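Local atomic coordinates of O-methyltransferase, SAM-dependent (Legionella pneumophila subsp. pneumophila, PDB entry 3R3H), a protein that probably transfers a methyl group from S-adenosylmethionine to an oxygen atom of its substrate. Residues 46-51 / 208-213; 57-62 / 136-141; 64-69 / 73-78; 103-108 / 112-117. All blocks are in the same frame, centred on the assembly; numbering follows the deposited sequence.

Contact 1: 46-51 / 208-213; sequences PEQAQF and LAIADG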
loop_
_atom_site.group_PDB
_atom_site.type_symbol
_atom_site.label_atom_id
_atom_site.label_comp_id
_atom_site.label_asym_id
_atom_site.label_seq_id
_atom_site.Cartn_x
_atom_site.Cartn_y
_atom_site.Cartn_z
ATOM N N PRO A 46 -5.009 -11.311 7.148
ATOM C CA PRO A 46 -5.822 -11.544 5.949
ATOM C C PRO A 46 -5.738 -10.465 4.879
ATOM O O PRO A 46 -5.560 -10.780 3.699
ATOM C CB PRO A 46 -7.229 -11.678 6.513
ATOM C CG PRO A 46 -6.980 -12.361 7.810
ATOM C CD PRO A 46 -5.774 -11.640 8.369
ATOM N N GLU A 47 -5.882 -9.199 5.284
ATOM C CA GLU A 47 -5.844 -8.077 4.342
ATOM C C GLU A 47 -4.422 -7.647 4.010
ATOM O O GLU A 47 -4.181 -6.976 2.989
ATOM C CB GLU A 47 -6.638 -6.886 4.887
ATOM C CG GLU A 47 -7.042 -7.020 6.331
ATOM C CD GLU A 47 -5.862 -6.972 7.262
ATOM O OE1 GLU A 47 -6.014 -7.304 8.455
ATOM O OE2 GLU A 47 -4.779 -6.593 6.794
ATOM N N GLN A 48 -3.491 -8.043 4.873
ATOM C CA GLN A 48 -2.095 -7.721 4.674
ATOM C C GLN A 48 -1.672 -8.535 3.481
ATOM O O GLN A 48 -0.937 -8.062 2.610
ATOM C CB GLN A 48 -1.264 -8.144 5.884
ATOM C CG GLN A 48 -0.598 -6.984 6.579
ATOM C CD GLN A 48 -1.627 -5.976 7.064
ATOM O OE1 GLN A 48 -2.295 -6.197 8.075
ATOM N NE2 GLN A 48 -1.775 -4.872 6.335
ATOM N N ALA A 49 -2.162 -9.769 3.453
ATOM C CA ALA A 49 -1.847 -10.702 2.390
ATOM C C ALA A 49 -2.567 -10.299 1.113
ATOM O O ALA A 49 -2.017 -10.415 0.017
ATOM C CB ALA A 49 -2.251 -12.102 2.808
ATOM N N GLN A 50 -3.799 -9.829 1.250
ATOM C CA GLN A 50 -4.552 -9.429 0.086
ATOM C C GLN A 50 -3.916 -8.178 -0.521
ATOM O O GLN A 50 -4.002 -7.951 -1.731
ATOM C CB GLN A 50 -6.002 -9.187 0.472
ATOM C CG GLN A 50 -6.850 -8.689 -0.676
ATOM C CD GLN A 50 -8.330 -8.949 -0.470
ATOM O OE1 GLN A 50 -9.181 -8.290 -1.080
ATOM N NE2 GLN A 50 -8.647 -9.929 0.377
ATOM N N PHE A 51 -3.275 -7.372 0.325
ATOM C CA PHE A 51 -2.605 -6.169 -0.141
ATOM C C PHE A 51 -1.376 -6.599 -0.916
ATOM O O PHE A 51 -1.059 -6.014 -1.945
ATOM C CB PHE A 51 -2.186 -5.282 1.036
ATOM C CG PHE A 51 -1.325 -4.106 0.636
ATOM C CD1 PHE A 51 -0.072 -3.912 1.212
ATOM C CD2 PHE A 51 -1.750 -3.205 -0.341
ATOM C CE1 PHE A 51 0.751 -2.839 0.821
ATOM C CE2 PHE A 51 -0.931 -2.130 -0.737
ATOM C CZ PHE A 51 0.320 -1.952 -0.153
ATOM N N LEU A 208 4.095 2.052 5.536
ATOM C CA LEU A 208 2.669 2.018 5.861
ATOM C C LEU A 208 2.433 1.636 7.317
ATOM O O LEU A 208 3.020 0.679 7.821
ATOM C CB LEU A 208 1.923 1.012 4.973
ATOM C CG LEU A 208 1.768 1.180 3.460
ATOM C CD1 LEU A 208 1.058 2.491 3.169
ATOM C CD2 LEU A 208 3.129 1.116 2.787
ATOM N N ALA A 209 1.562 2.380 7.984
ATOM C CA ALA A 209 1.238 2.095 9.370
ATOM C C ALA A 209 0.016 1.170 9.366
ATOM O O ALA A 209 -1.049 1.505 9.907
ATOM C CB ALA A 209 0.929 3.400 10.118
ATOM N N ILE A 210 0.179 -0.003 8.759
ATOM C CA ILE A 210 -0.915 -0.960 8.656
ATOM C C ILE A 210 -0.741 -2.209 9.511
ATOM O O ILE A 210 -1.676 -2.645 10.201
ATOM C CB ILE A 210 -1.127 -1.405 7.190
ATOM C CG1 ILE A 210 0.224 -1.668 6.536
ATOM C CG2 ILE A 210 -1.936 -0.374 6.440
ATOM C CD1 ILE A 210 0.118 -2.204 5.126
ATOM N N ALA A 211 0.442 -2.803 9.446
ATOM C CA ALA A 211 0.690 -4.019 10.210
ATOM C C ALA A 211 1.374 -3.621 11.513
ATOM O O ALA A 211 0.781 -2.960 12.368
ATOM C CB ALA A 211 1.585 -4.962 9.393
ATOM N N ASP A 212 2.620 -4.052 11.658
ATOM C CA ASP A 212 3.431 -3.683 12.801
ATOM C C ASP A 212 4.341 -2.694 12.098
ATOM O O ASP A 212 5.487 -2.486 12.492
ATOM C CB ASP A 212 4.266 -4.860 13.303
ATOM C CG ASP A 212 4.657 -4.710 14.756
ATOM O OD1 ASP A 212 5.611 -5.398 15.206
ATOM O OD2 ASP A 212 3.991 -3.908 15.453
ATOM N N GLY A 213 3.801 -2.103 11.036
ATOM C CA GLY A 213 4.551 -1.174 10.225
ATOM C C GLY A 213 5.124 -1.983 9.079
ATOM O O GLY A 213 5.755 -3.017 9.305
#
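Apolar contacts predominate where Phe51 and the tail of Gln48 meet Ile210 and Ala211. The CD1 methyl of Ile210 approaches the Phe51 ring obliquely, 4.3 Å from Phe51 CD1. Ile210 reaches this far because its CG1 branch sits between the backbone N and the carbonyl carbon (chi1 43°) and CD1 then extends straight on (chi2 176°), carrying the branched side chain toward the helix. Gln48, bent at chi2, runs past Ile210 in the opposite direction; its CG and CD each lie 4.1 Å from Ala211 CB, a methyl small enough to let the long side chain pass.

These residues join the first turns of helix 46-59 to the connection between strands 203-208 and 214-219, the antiparallel pair that ends the seven-stranded sheet of this class I methyltransferase fold (order 3-2-1-4-5-7-6). An inverse gamma turn centred on Ala209 bends the chain just before Ile210.

Polar anchoring comes from outside the two segments. Glu47 OE1 bonds to Tyr13 OH of helix 10-20, and Asp212 OD1 bonds to Asn170 ND2, each tying down a residue next to the apolar patch.

Packing across the dimer adds to the apolar cover: Phe51 lies against Leu208 of the second subunit, while Ile210 packs on Ile210 of that subunit, a place suited to a bulky aliphatic residue.

Contact 2: 57-62 / 136-141; sequences RLTRAK and QFDFIF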
loop_
_atom_site.group_PDB
_atom_site.type_symbol
_atom_site.label_atom_id
_atom_site.label_comp_id
_atom_site.label_asym_id
_atom_site.label_seq_id
_atom_site.Cartn_x
_atom_site.Cartn_y
_atom_site.Cartn_z
ATOM N N ARG A 57 0.312 -8.228 -8.488
ATOM C CA ARG A 57 -0.319 -7.933 -9.768
ATOM C C ARG A 57 0.337 -6.668 -10.334
ATOM O O ARG A 57 0.712 -6.623 -11.512
ATOM C CB ARG A 57 -1.820 -7.703 -9.578
ATOM C CG ARG A 57 -2.580 -8.855 -8.930
ATOM C CD ARG A 57 -3.862 -8.339 -8.291
ATOM N NE ARG A 57 -4.574 -9.351 -7.506
ATOM C CZ ARG A 57 -5.447 -9.067 -6.532
ATOM N NH1 ARG A 57 -5.721 -7.798 -6.211
ATOM N NH2 ARG A 57 -6.065 -10.049 -5.880
ATOM N N LEU A 58 0.480 -5.647 -9.484
ATOM C CA LEU A 58 1.092 -4.380 -9.881
ATOM C C LEU A 58 2.566 -4.548 -10.255
ATOM O O LEU A 58 3.108 -3.785 -11.056
ATOM C CB LEU A 58 0.939 -3.345 -8.763
ATOM C CG LEU A 58 -0.383 -2.563 -8.661
ATOM C CD1 LEU A 58 -1.582 -3.472 -8.864
ATOM C CD2 LEU A 58 -0.459 -1.898 -7.315
ATOM N N THR A 59 3.206 -5.553 -9.677
ATOM C CA THR A 59 4.598 -5.849 -9.981
ATOM C C THR A 59 4.656 -6.643 -11.290
ATOM O O THR A 59 5.640 -6.577 -12.032
ATOM C CB THR A 59 5.243 -6.709 -8.853
ATOM O OG1 THR A 59 5.315 -5.946 -7.645
ATOM C CG2 THR A 59 6.639 -7.156 -9.238
ATOM N N ARG A 60 3.580 -7.381 -11.564
ATOM C CA ARG A 60 3.492 -8.237 -12.744
ATOM C C ARG A 60 4.590 -9.260 -12.529
ATOM O O ARG A 60 5.309 -9.656 -13.447
ATOM C CB ARG A 60 3.727 -7.420 -14.010
ATOM C CG ARG A 60 2.691 -6.334 -14.162
ATOM C CD ARG A 60 2.972 -5.381 -15.295
ATOM N NE ARG A 60 2.380 -4.085 -14.983
ATOM C CZ ARG A 60 2.216 -3.091 -15.846
ATOM N NH1 ARG A 60 2.599 -3.231 -17.107
ATOM N NH2 ARG A 60 1.661 -1.958 -15.435
ATOM N N ALA A 61 4.684 -9.676 -11.272
ATOM C CA ALA A 61 5.677 -10.626 -10.815
ATOM C C ALA A 61 5.474 -12.024 -11.349
ATOM O O ALA A 61 4.347 -12.488 -11.505
ATOM C CB ALA A 61 5.696 -10.658 -9.291
ATOM N N LYS A 62 6.600 -12.676 -11.624
ATOM C CA LYS A 62 6.642 -14.046 -12.113
ATOM C C LYS A 62 7.301 -14.901 -11.029
ATOM O O LYS A 62 7.006 -16.086 -10.891
ATOM C CB LYS A 62 7.468 -14.122 -13.407
ATOM C CG LYS A 62 6.752 -13.571 -14.623
ATOM C CD LYS A 62 5.621 -14.495 -15.051
ATOM C CE LYS A 62 4.673 -13.789 -16.005
ATOM N NZ LYS A 62 3.963 -12.647 -15.347
ATOM N N GLN A 136 16.526 -11.915 -9.504
ATOM C CA GLN A 136 15.553 -13.006 -9.653
ATOM C C GLN A 136 14.113 -12.741 -9.241
ATOM O O GLN A 136 13.174 -13.195 -9.891
ATOM C CB GLN A 136 15.985 -14.201 -8.819
ATOM C CG GLN A 136 17.088 -15.041 -9.357
ATOM C CD GLN A 136 17.386 -16.177 -8.404
ATOM O OE1 GLN A 136 17.958 -15.966 -7.328
ATOM N NE2 GLN A 136 16.975 -17.388 -8.775
ATOM N N PHE A 137 13.946 -12.046 -8.130
ATOM C CA PHE A 137 12.620 -11.798 -7.612
ATOM C C PHE A 137 12.030 -10.433 -7.883
ATOM O O PHE A 137 12.671 -9.406 -7.688
ATOM C CB PHE A 137 12.622 -12.099 -6.115
ATOM C CG PHE A 137 13.110 -13.485 -5.792
ATOM C CD1 PHE A 137 12.295 -14.590 -6.019
ATOM C CD2 PHE A 137 14.408 -13.689 -5.322
ATOM C CE1 PHE A 137 12.757 -15.878 -5.789
ATOM C CE2 PHE A 137 14.890 -14.963 -5.086
ATOM C CZ PHE A 137 14.061 -16.071 -5.320
ATOM N N ASP A 138 10.786 -10.449 -8.340
ATOM C CA ASP A 138 10.039 -9.244 -8.654
ATOM C C ASP A 138 9.424 -8.719 -7.368
ATOM O O ASP A 138 9.112 -7.538 -7.252
ATOM C CB ASP A 138 8.938 -9.578 -9.663
ATOM C CG ASP A 138 9.495 -10.070 -10.985
ATOM O OD1 ASP A 138 9.864 -9.199 -11.813
ATOM O OD2 ASP A 138 9.584 -11.310 -11.187
ATOM N N PHE A 139 9.236 -9.612 -6.405
ATOM C CA PHE A 139 8.668 -9.230 -5.121
ATOM C C PHE A 139 9.286 -10.085 -4.010
ATOM O O PHE A 139 9.302 -11.313 -4.082
ATOM C CB PHE A 139 7.141 -9.383 -5.121
ATOM C CG PHE A 139 6.503 -9.067 -3.795
ATOM C CD1 PHE A 139 6.522 -7.778 -3.286
ATOM C CD2 PHE A 139 5.940 -10.075 -3.023
ATOM C CE1 PHE A 139 5.992 -7.495 -2.019
ATOM C CE2 PHE A 139 5.406 -9.808 -1.754
ATOM C CZ PHE A 139 5.435 -8.510 -1.251
ATOM N N ILE A 140 9.818 -9.417 -2.994
ATOM C CA ILE A 140 10.433 -10.086 -1.864
ATOM C C ILE A 140 9.746 -9.586 -0.591
ATOM O O ILE A 140 9.520 -8.390 -0.432
ATOM C CB ILE A 140 11.943 -9.778 -1.821
ATOM C CG1 ILE A 140 12.590 -10.253 -3.126
ATOM C CG2 ILE A 140 12.589 -10.451 -0.616
ATOM C CD1 ILE A 140 14.059 -9.967 -3.235
ATOM N N PHE A 141 9.384 -10.512 0.292
ATOM C CA PHE A 141 8.722 -10.177 1.545
ATOM C C PHE A 141 9.597 -10.700 2.686
ATOM O O PHE A 141 10.023 -11.851 2.659
ATOM C CB PHE A 141 7.333 -10.816 1.593
ATOM C CG PHE A 141 6.663 -10.708 2.931
ATOM C CD1 PHE A 141 6.515 -9.470 3.561
ATOM C CD2 PHE A 141 6.170 -11.843 3.562
ATOM C CE1 PHE A 141 5.882 -9.369 4.806
ATOM C CE2 PHE A 141 5.536 -11.755 4.806
ATOM C CZ PHE A 141 5.391 -10.512 5.429
#
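Thr59 and Ala61 both press on Asp138 where helix 46-59 ends beside the start of strand 137-143. The tight part is small and mostly aliphatic. Thr59 CG2, anti to its own nitrogen, lies 3.4 Å from Asp138 CB and also faces the backbone oxygen of Asp138. Ala61 CB meets the same CB at 3.4 Å, so two methyls meet the methylene side by side. The small alanine suits a place where the CA atoms of Ala61 and Asp138 lie 5.1 Å apart. Thr59 OG1 turns back to bond Leu55 O within its helix.

The helix ends in a Schellman motif with Arg60 (phi 63°) as C-prime residue, and the chain then turns toward Asp138. Toward solvent the contact loosens. Lys62 is exposed, its side chain leads away, and it engages mainly through its backbone: Lys62 N makes a weak but nearly straight bond (174°) to Asp138 OD2, 3.3 Å away. Arg60 points away from the strand and packs on Thr59 of the second subunit.

Asp138 OD2 also accepts a weak bond from Lys63 N. One carboxylate oxygen therefore takes two successive backbone N-H groups, which suggests that Asp138 steadies the turn into strand 63-68 through main-chain donors, though each bond is weak.

Contact 3: 64-69 / 73-78; sequences VLELGT and YSALAM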
loop_
_atom_site.group_PDB
_atom_site.type_symbol
_atom_site.label_atom_id
_atom_site.label_comp_id
_atom_site.label_asym_id
_atom_site.label_seq_id
_atom_site.Cartn_x
_atom_site.Cartn_y
_atom_site.Cartn_z
ATOM N N VAL A 64 8.448 -14.805 -6.830
ATOM C CA VAL A 64 8.328 -14.174 -5.524
ATOM C C VAL A 64 9.102 -14.925 -4.450
ATOM O O VAL A 64 9.239 -16.138 -4.518
ATOM C CB VAL A 64 6.846 -14.085 -5.120
ATOM C CG1 VAL A 64 6.715 -13.711 -3.654
ATOM C CG2 VAL A 64 6.147 -13.055 -5.994
ATOM N N LEU A 65 9.606 -14.196 -3.461
ATOM C CA LEU A 65 10.366 -14.799 -2.374
ATOM C C LEU A 65 9.880 -14.253 -1.039
ATOM O O LEU A 65 9.572 -13.064 -0.925
ATOM C CB LEU A 65 11.855 -14.477 -2.532
ATOM C CG LEU A 65 12.764 -14.990 -1.417
ATOM C CD1 LEU A 65 13.018 -16.457 -1.664
ATOM C CD2 LEU A 65 14.080 -14.229 -1.386
ATOM N N GLU A 66 9.779 -15.120 -0.037
ATOM C CA GLU A 66 9.379 -14.683 1.293
ATOM C C GLU A 66 10.199 -15.445 2.322
ATOM O O GLU A 66 10.727 -16.517 2.026
ATOM C CB GLU A 66 7.881 -14.879 1.530
ATOM C CG GLU A 66 7.358 -16.247 1.243
ATOM C CD GLU A 66 6.106 -16.562 2.064
ATOM O OE1 GLU A 66 5.317 -15.620 2.328
ATOM O OE2 GLU A 66 5.907 -17.746 2.435
ATOM N N LEU A 67 10.340 -14.864 3.512
ATOM C CA LEU A 67 11.122 -15.469 4.596
ATOM C C LEU A 67 10.357 -15.280 5.886
ATOM O O LEU A 67 9.658 -14.272 6.052
ATOM C CB LEU A 67 12.463 -14.774 4.790
ATOM C CG LEU A 67 13.369 -14.270 3.671
ATOM C CD1 LEU A 67 12.700 -13.186 2.831
ATOM C CD2 LEU A 67 14.608 -13.695 4.346
ATOM N N GLY A 68 10.499 -16.223 6.811
ATOM C CA GLY A 68 9.780 -16.081 8.061
ATOM C C GLY A 68 9.458 -17.403 8.703
ATOM O O GLY A 68 9.984 -18.446 8.314
ATOM N N THR A 69 8.616 -17.349 9.724
ATOM C CA THR A 69 8.188 -18.547 10.429
ATOM C C THR A 69 6.712 -18.607 10.012
ATOM O O THR A 69 5.848 -17.869 10.530
ATOM C CB THR A 69 8.359 -18.403 11.961
ATOM O OG1 THR A 69 7.414 -17.454 12.469
ATOM C CG2 THR A 69 9.764 -17.919 12.288
ATOM N N TYR A 73 0.309 -19.787 4.867
ATOM C CA TYR A 73 -0.814 -18.937 4.449
ATOM C C TYR A 73 -0.389 -17.837 3.472
ATOM O O TYR A 73 -1.014 -17.667 2.412
ATOM C CB TYR A 73 -1.472 -18.307 5.683
ATOM C CG TYR A 73 -2.639 -17.382 5.400
ATOM C CD1 TYR A 73 -2.439 -16.081 4.933
ATOM C CD2 TYR A 73 -3.946 -17.812 5.589
ATOM C CE1 TYR A 73 -3.523 -15.229 4.662
ATOM C CE2 TYR A 73 -5.037 -16.979 5.315
ATOM C CZ TYR A 73 -4.822 -15.694 4.854
ATOM O OH TYR A 73 -5.906 -14.901 4.574
ATOM N N SER A 74 0.660 -17.089 3.816
ATOM C CA SER A 74 1.124 -16.019 2.938
ATOM C C SER A 74 1.706 -16.565 1.632
ATOM O O SER A 74 1.663 -15.900 0.598
ATOM C CB SER A 74 2.157 -15.125 3.661
ATOM O OG SER A 74 3.107 -15.888 4.384
ATOM N N ALA A 75 2.239 -17.782 1.682
ATOM C CA ALA A 75 2.820 -18.414 0.498
ATOM C C ALA A 75 1.707 -18.806 -0.487
ATOM O O ALA A 75 1.883 -18.735 -1.719
ATOM C CB ALA A 75 3.624 -19.657 0.908
ATOM N N LEU A 76 0.568 -19.215 0.073
ATOM C CA LEU A 76 -0.574 -19.617 -0.720
ATOM C C LEU A 76 -1.185 -18.400 -1.391
ATOM O O LEU A 76 -1.360 -18.366 -2.621
ATOM C CB LEU A 76 -1.599 -20.288 0.183
ATOM C CG LEU A 76 -2.902 -20.743 -0.488
ATOM C CD1 LEU A 76 -2.594 -21.733 -1.612
ATOM C CD2 LEU A 76 -3.791 -21.376 0.566
ATOM N N ALA A 77 -1.505 -17.401 -0.568
ATOM C CA ALA A 77 -2.097 -16.149 -1.053
ATOM C C ALA A 77 -1.255 -15.571 -2.174
ATOM O O ALA A 77 -1.788 -15.113 -3.174
ATOM C CB ALA A 77 -2.196 -15.135 0.086
ATOM N N MET A 78 0.064 -15.599 -1.996
ATOM C CA MET A 78 0.991 -15.079 -2.995
ATOM C C MET A 78 0.888 -15.807 -4.338
ATOM O O MET A 78 0.837 -15.152 -5.386
ATOM C CB MET A 78 2.436 -15.143 -2.468
ATOM C CG MET A 78 2.877 -13.864 -1.748
ATOM S SD MET A 78 4.538 -13.908 -1.018
ATOM C CE MET A 78 4.160 -13.314 0.625
#
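The flat group is the carboxylate of Glu66, which reaches from the strand to Ser74, Ala75 and Met78 on the helix. At its edge, Ser74 OG donates a hydrogen bond of 3.0 Å to the syn lone pair of Glu66 OE1. The methyls of Ala75 and Met78 both lie off the carboxylate plane, on the same side of it: Ala75 CB is 3.3 Å from Glu66 OE2, and Met78 CE is near Glu66 OE1. The carboxylate gets there because CG stands between the backbone N and carbonyl carbon (chi1 52°) and the chain then extends.

One turn further along the helix, Val64 CG1 meets Met78 SD at 3.4 Å, the two side chains crossing at about a right angle; the flexible thioether lies against the branched valine. Strand residues 64-68 and helix residues 73-78 run nearly antiparallel (169°), within the first strand and helix of a beta-alpha-beta unit. Glu66 and Gly68 probably belong to the glycine-rich motif which, in class I methyltransferases, opens the loop beside S-adenosylmethionine.

Glu66 OE2 also bonds Thr90 OG1 of the neighbouring strand 87-92. With a hydroxyl partner at each oxygen, the buried carboxylate is held against rotation, and the cost of burying it is probably reduced.

Contact 4: 103-108 / 112-117; sequences PYWREA and HKIKLR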
loop_
_atom_site.group_PDB
_atom_site.type_symbol
_atom_site.label_atom_id
_atom_site.label_comp_id
_atom_site.label_asym_id
_atom_site.label_seq_id
_atom_site.Cartn_x
_atom_site.Cartn_y
_atom_site.Cartn_z
ATOM N N PRO A 103 -1.435 -29.747 2.015
ATOM C CA PRO A 103 -2.797 -30.226 1.742
ATOM C C PRO A 103 -3.650 -29.089 1.152
ATOM O O PRO A 103 -4.337 -29.263 0.129
ATOM C CB PRO A 103 -3.291 -30.668 3.124
ATOM C CG PRO A 103 -2.050 -31.139 3.769
ATOM C CD PRO A 103 -1.047 -30.069 3.399
ATOM N N TYR A 104 -3.599 -27.929 1.810
ATOM C CA TYR A 104 -4.343 -26.760 1.374
ATOM C C TYR A 104 -3.817 -26.260 0.032
ATOM O O TYR A 104 -4.597 -25.865 -0.842
ATOM C CB TYR A 104 -4.228 -25.660 2.422
ATOM C CG TYR A 104 -4.753 -26.085 3.763
ATOM C CD1 TYR A 104 -3.917 -26.686 4.697
ATOM C CD2 TYR A 104 -6.095 -25.913 4.087
ATOM C CE1 TYR A 104 -4.395 -27.100 5.919
ATOM C CE2 TYR A 104 -6.594 -26.330 5.300
ATOM C CZ TYR A 104 -5.740 -26.924 6.219
ATOM O OH TYR A 104 -6.237 -27.363 7.431
ATOM N N TRP A 105 -2.498 -26.268 -0.135
ATOM C CA TRP A 105 -1.919 -25.835 -1.392
ATOM C C TRP A 105 -2.486 -26.656 -2.571
ATOM O O TRP A 105 -2.802 -26.095 -3.620
ATOM C CB TRP A 105 -0.389 -25.953 -1.333
ATOM C CG TRP A 105 0.284 -24.997 -0.350
ATOM C CD1 TRP A 105 -0.269 -23.895 0.254
ATOM C CD2 TRP A 105 1.645 -25.061 0.108
ATOM N NE1 TRP A 105 0.660 -23.279 1.060
ATOM C CE2 TRP A 105 1.840 -23.971 0.994
ATOM C CE3 TRP A 105 2.717 -25.936 -0.142
ATOM C CZ2 TRP A 105 3.074 -23.729 1.632
ATOM C CZ3 TRP A 105 3.952 -25.695 0.497
ATOM C CH2 TRP A 105 4.113 -24.598 1.376
ATOM N N ARG A 106 -2.616 -27.973 -2.385
ATOM C CA ARG A 106 -3.158 -28.875 -3.412
ATOM C C ARG A 106 -4.609 -28.528 -3.693
ATOM O O ARG A 106 -5.023 -28.350 -4.840
ATOM C CB ARG A 106 -3.130 -30.331 -2.940
ATOM C CG ARG A 106 -1.780 -30.849 -2.530
ATOM C CD ARG A 106 -1.104 -31.570 -3.659
ATOM N NE ARG A 106 0.323 -31.734 -3.403
ATOM C CZ ARG A 106 0.838 -32.276 -2.302
ATOM N NH1 ARG A 106 0.032 -32.713 -1.335
ATOM N NH2 ARG A 106 2.161 -32.381 -2.170
ATOM N N GLU A 107 -5.374 -28.468 -2.612
ATOM C CA GLU A 107 -6.783 -28.152 -2.666
ATOM C C GLU A 107 -7.003 -26.899 -3.498
ATOM O O GLU A 107 -7.977 -26.805 -4.242
ATOM C CB GLU A 107 -7.302 -27.954 -1.244
ATOM C CG GLU A 107 -8.714 -27.404 -1.126
ATOM C CD GLU A 107 -9.065 -27.036 0.318
ATOM O OE1 GLU A 107 -9.959 -26.175 0.506
ATOM O OE2 GLU A 107 -8.456 -27.609 1.263
ATOM N N ALA A 108 -6.078 -25.948 -3.386
ATOM C CA ALA A 108 -6.169 -24.693 -4.124
ATOM C C ALA A 108 -5.374 -24.694 -5.429
ATOM O O ALA A 108 -5.305 -23.671 -6.104
ATOM C CB ALA A 108 -5.725 -23.534 -3.240
ATOM N N HIS A 112 2.256 -26.744 -6.984
ATOM C CA HIS A 112 3.221 -26.861 -8.066
ATOM C C HIS A 112 3.934 -25.538 -8.284
ATOM O O HIS A 112 5.009 -25.505 -8.884
ATOM C CB HIS A 112 2.541 -27.349 -9.362
ATOM C CG HIS A 112 1.520 -26.402 -9.924
ATOM N ND1 HIS A 112 0.323 -26.125 -9.295
ATOM C CD2 HIS A 112 1.526 -25.656 -11.056
ATOM C CE1 HIS A 112 -0.363 -25.250 -10.012
ATOM N NE2 HIS A 112 0.346 -24.948 -11.085
ATOM N N LYS A 113 3.335 -24.456 -7.780
ATOM C CA LYS A 113 3.904 -23.116 -7.895
ATOM C C LYS A 113 4.694 -22.742 -6.632
ATOM O O LYS A 113 5.573 -21.881 -6.681
ATOM C CB LYS A 113 2.800 -22.076 -8.125
ATOM C CG LYS A 113 1.803 -22.475 -9.197
ATOM C CD LYS A 113 1.196 -21.290 -9.944
ATOM C CE LYS A 113 0.383 -20.385 -9.049
ATOM N NZ LYS A 113 -0.468 -19.447 -9.847
ATOM N N ILE A 114 4.382 -23.397 -5.514
ATOM C CA ILE A 114 5.034 -23.128 -4.241
ATOM C C ILE A 114 6.240 -24.042 -3.966
ATOM O O ILE A 114 6.122 -25.265 -3.901
ATOM C CB ILE A 114 4.019 -23.245 -3.088
ATOM C CG1 ILE A 114 2.857 -22.281 -3.328
ATOM C CG2 ILE A 114 4.684 -22.905 -1.763
ATOM C CD1 ILE A 114 1.683 -22.479 -2.387
ATOM N N LYS A 115 7.400 -23.421 -3.789
ATOM C CA LYS A 115 8.645 -24.128 -3.536
ATOM C C LYS A 115 9.128 -23.859 -2.101
ATOM O O LYS A 115 9.729 -22.826 -1.824
ATOM C CB LYS A 115 9.695 -23.666 -4.562
ATOM C CG LYS A 115 10.755 -24.704 -4.909
ATOM C CD LYS A 115 11.506 -25.175 -3.661
ATOM C CE LYS A 115 12.368 -26.402 -3.927
ATOM N NZ LYS A 115 13.633 -26.074 -4.648
ATOM N N LEU A 116 8.865 -24.796 -1.195
ATOM C CA LEU A 116 9.269 -24.663 0.200
ATOM C C LEU A 116 10.756 -24.934 0.448
ATOM O O LEU A 116 11.316 -25.912 -0.036
ATOM C CB LEU A 116 8.438 -25.608 1.064
ATOM C CG LEU A 116 8.673 -25.609 2.577
ATOM C CD1 LEU A 116 8.186 -24.288 3.189
ATOM C CD2 LEU A 116 7.917 -26.764 3.199
ATOM N N ARG A 117 11.395 -24.055 1.209
ATOM C CA ARG A 117 12.815 -24.202 1.536
ATOM C C ARG A 117 12.941 -24.105 3.038
ATOM O O ARG A 117 12.790 -23.032 3.605
ATOM C CB ARG A 117 13.630 -23.090 0.892
ATOM C CG ARG A 117 13.592 -23.107 -0.615
ATOM C CD ARG A 117 14.432 -24.224 -1.172
ATOM N NE ARG A 117 15.595 -23.699 -1.881
ATOM C CZ ARG A 117 16.818 -23.596 -1.365
ATOM N NH1 ARG A 117 17.070 -23.986 -0.116
ATOM N NH2 ARG A 117 17.798 -23.093 -2.105
#
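An aliphatic-on-aromatic CH-pi contact between Trp105 and Ile114 fastens helix 102-107 onto strand 114-118, the outermost strand at that end of the sheet within this chain. Ile114 CD1 stands over the five-membered ring, 3.4 Å from its centroid and only 5° off the normal. Its second branch extends the cover: Ile114 CG2 lies over the six-membered ring, 3.6 Å from Trp105 CH2, so the two methyls span the indole along one face. Beta-branching is what makes this possible, with CG2 anti to the backbone N and CG1 beside it (chi1 -57°). Leu116, two residues along and again pointing toward the helix, adds only a marginal touch at the ring edge, with Leu116 CB 4.5 Å from Trp105 CH2.

The indole's polar atom is satisfied outside the contact, since Trp105 NE1 bonds to Gly72 O just before helix 73-80. That bond probably limits the ring's rotation while Ile114 covers one face. Leu76 of the same helix also packs on Trp105, while Ile114 and Leu116 rest on Thr90.

Lys115, between the two aliphatic residues, turns away and is exposed. Helix 102-107 packed on strand 114-118 forms the second part of the beta-alpha-beta unit 87-92, 102-107, 114-118, in the Rossmann-like fold of class I methyltransferases.

How the contacts relate
Contact 3 occupies the middle of the set, its centre about 11 Å from contact 4, 12 Å from contact 2 and 14 Å from contact 1. It meets contact 2 through the sheet, where Leu65 N and O probably bond to Phe139 O and Phe141 N (3.0 and 2.8 Å). It meets contact 4 through Leu76, whose CD1 is 3.7 Å from Trp105 CD1, and contact 1 where Ala49 packs on Tyr73 and Ala77. Contacts 1 and 2 share helix 46-59, their centres about 17 Å apart, and both reach the second subunit. By comparison with class I methyltransferases, contact 3 lies nearest the probable cofactor loop, which follows Gly68.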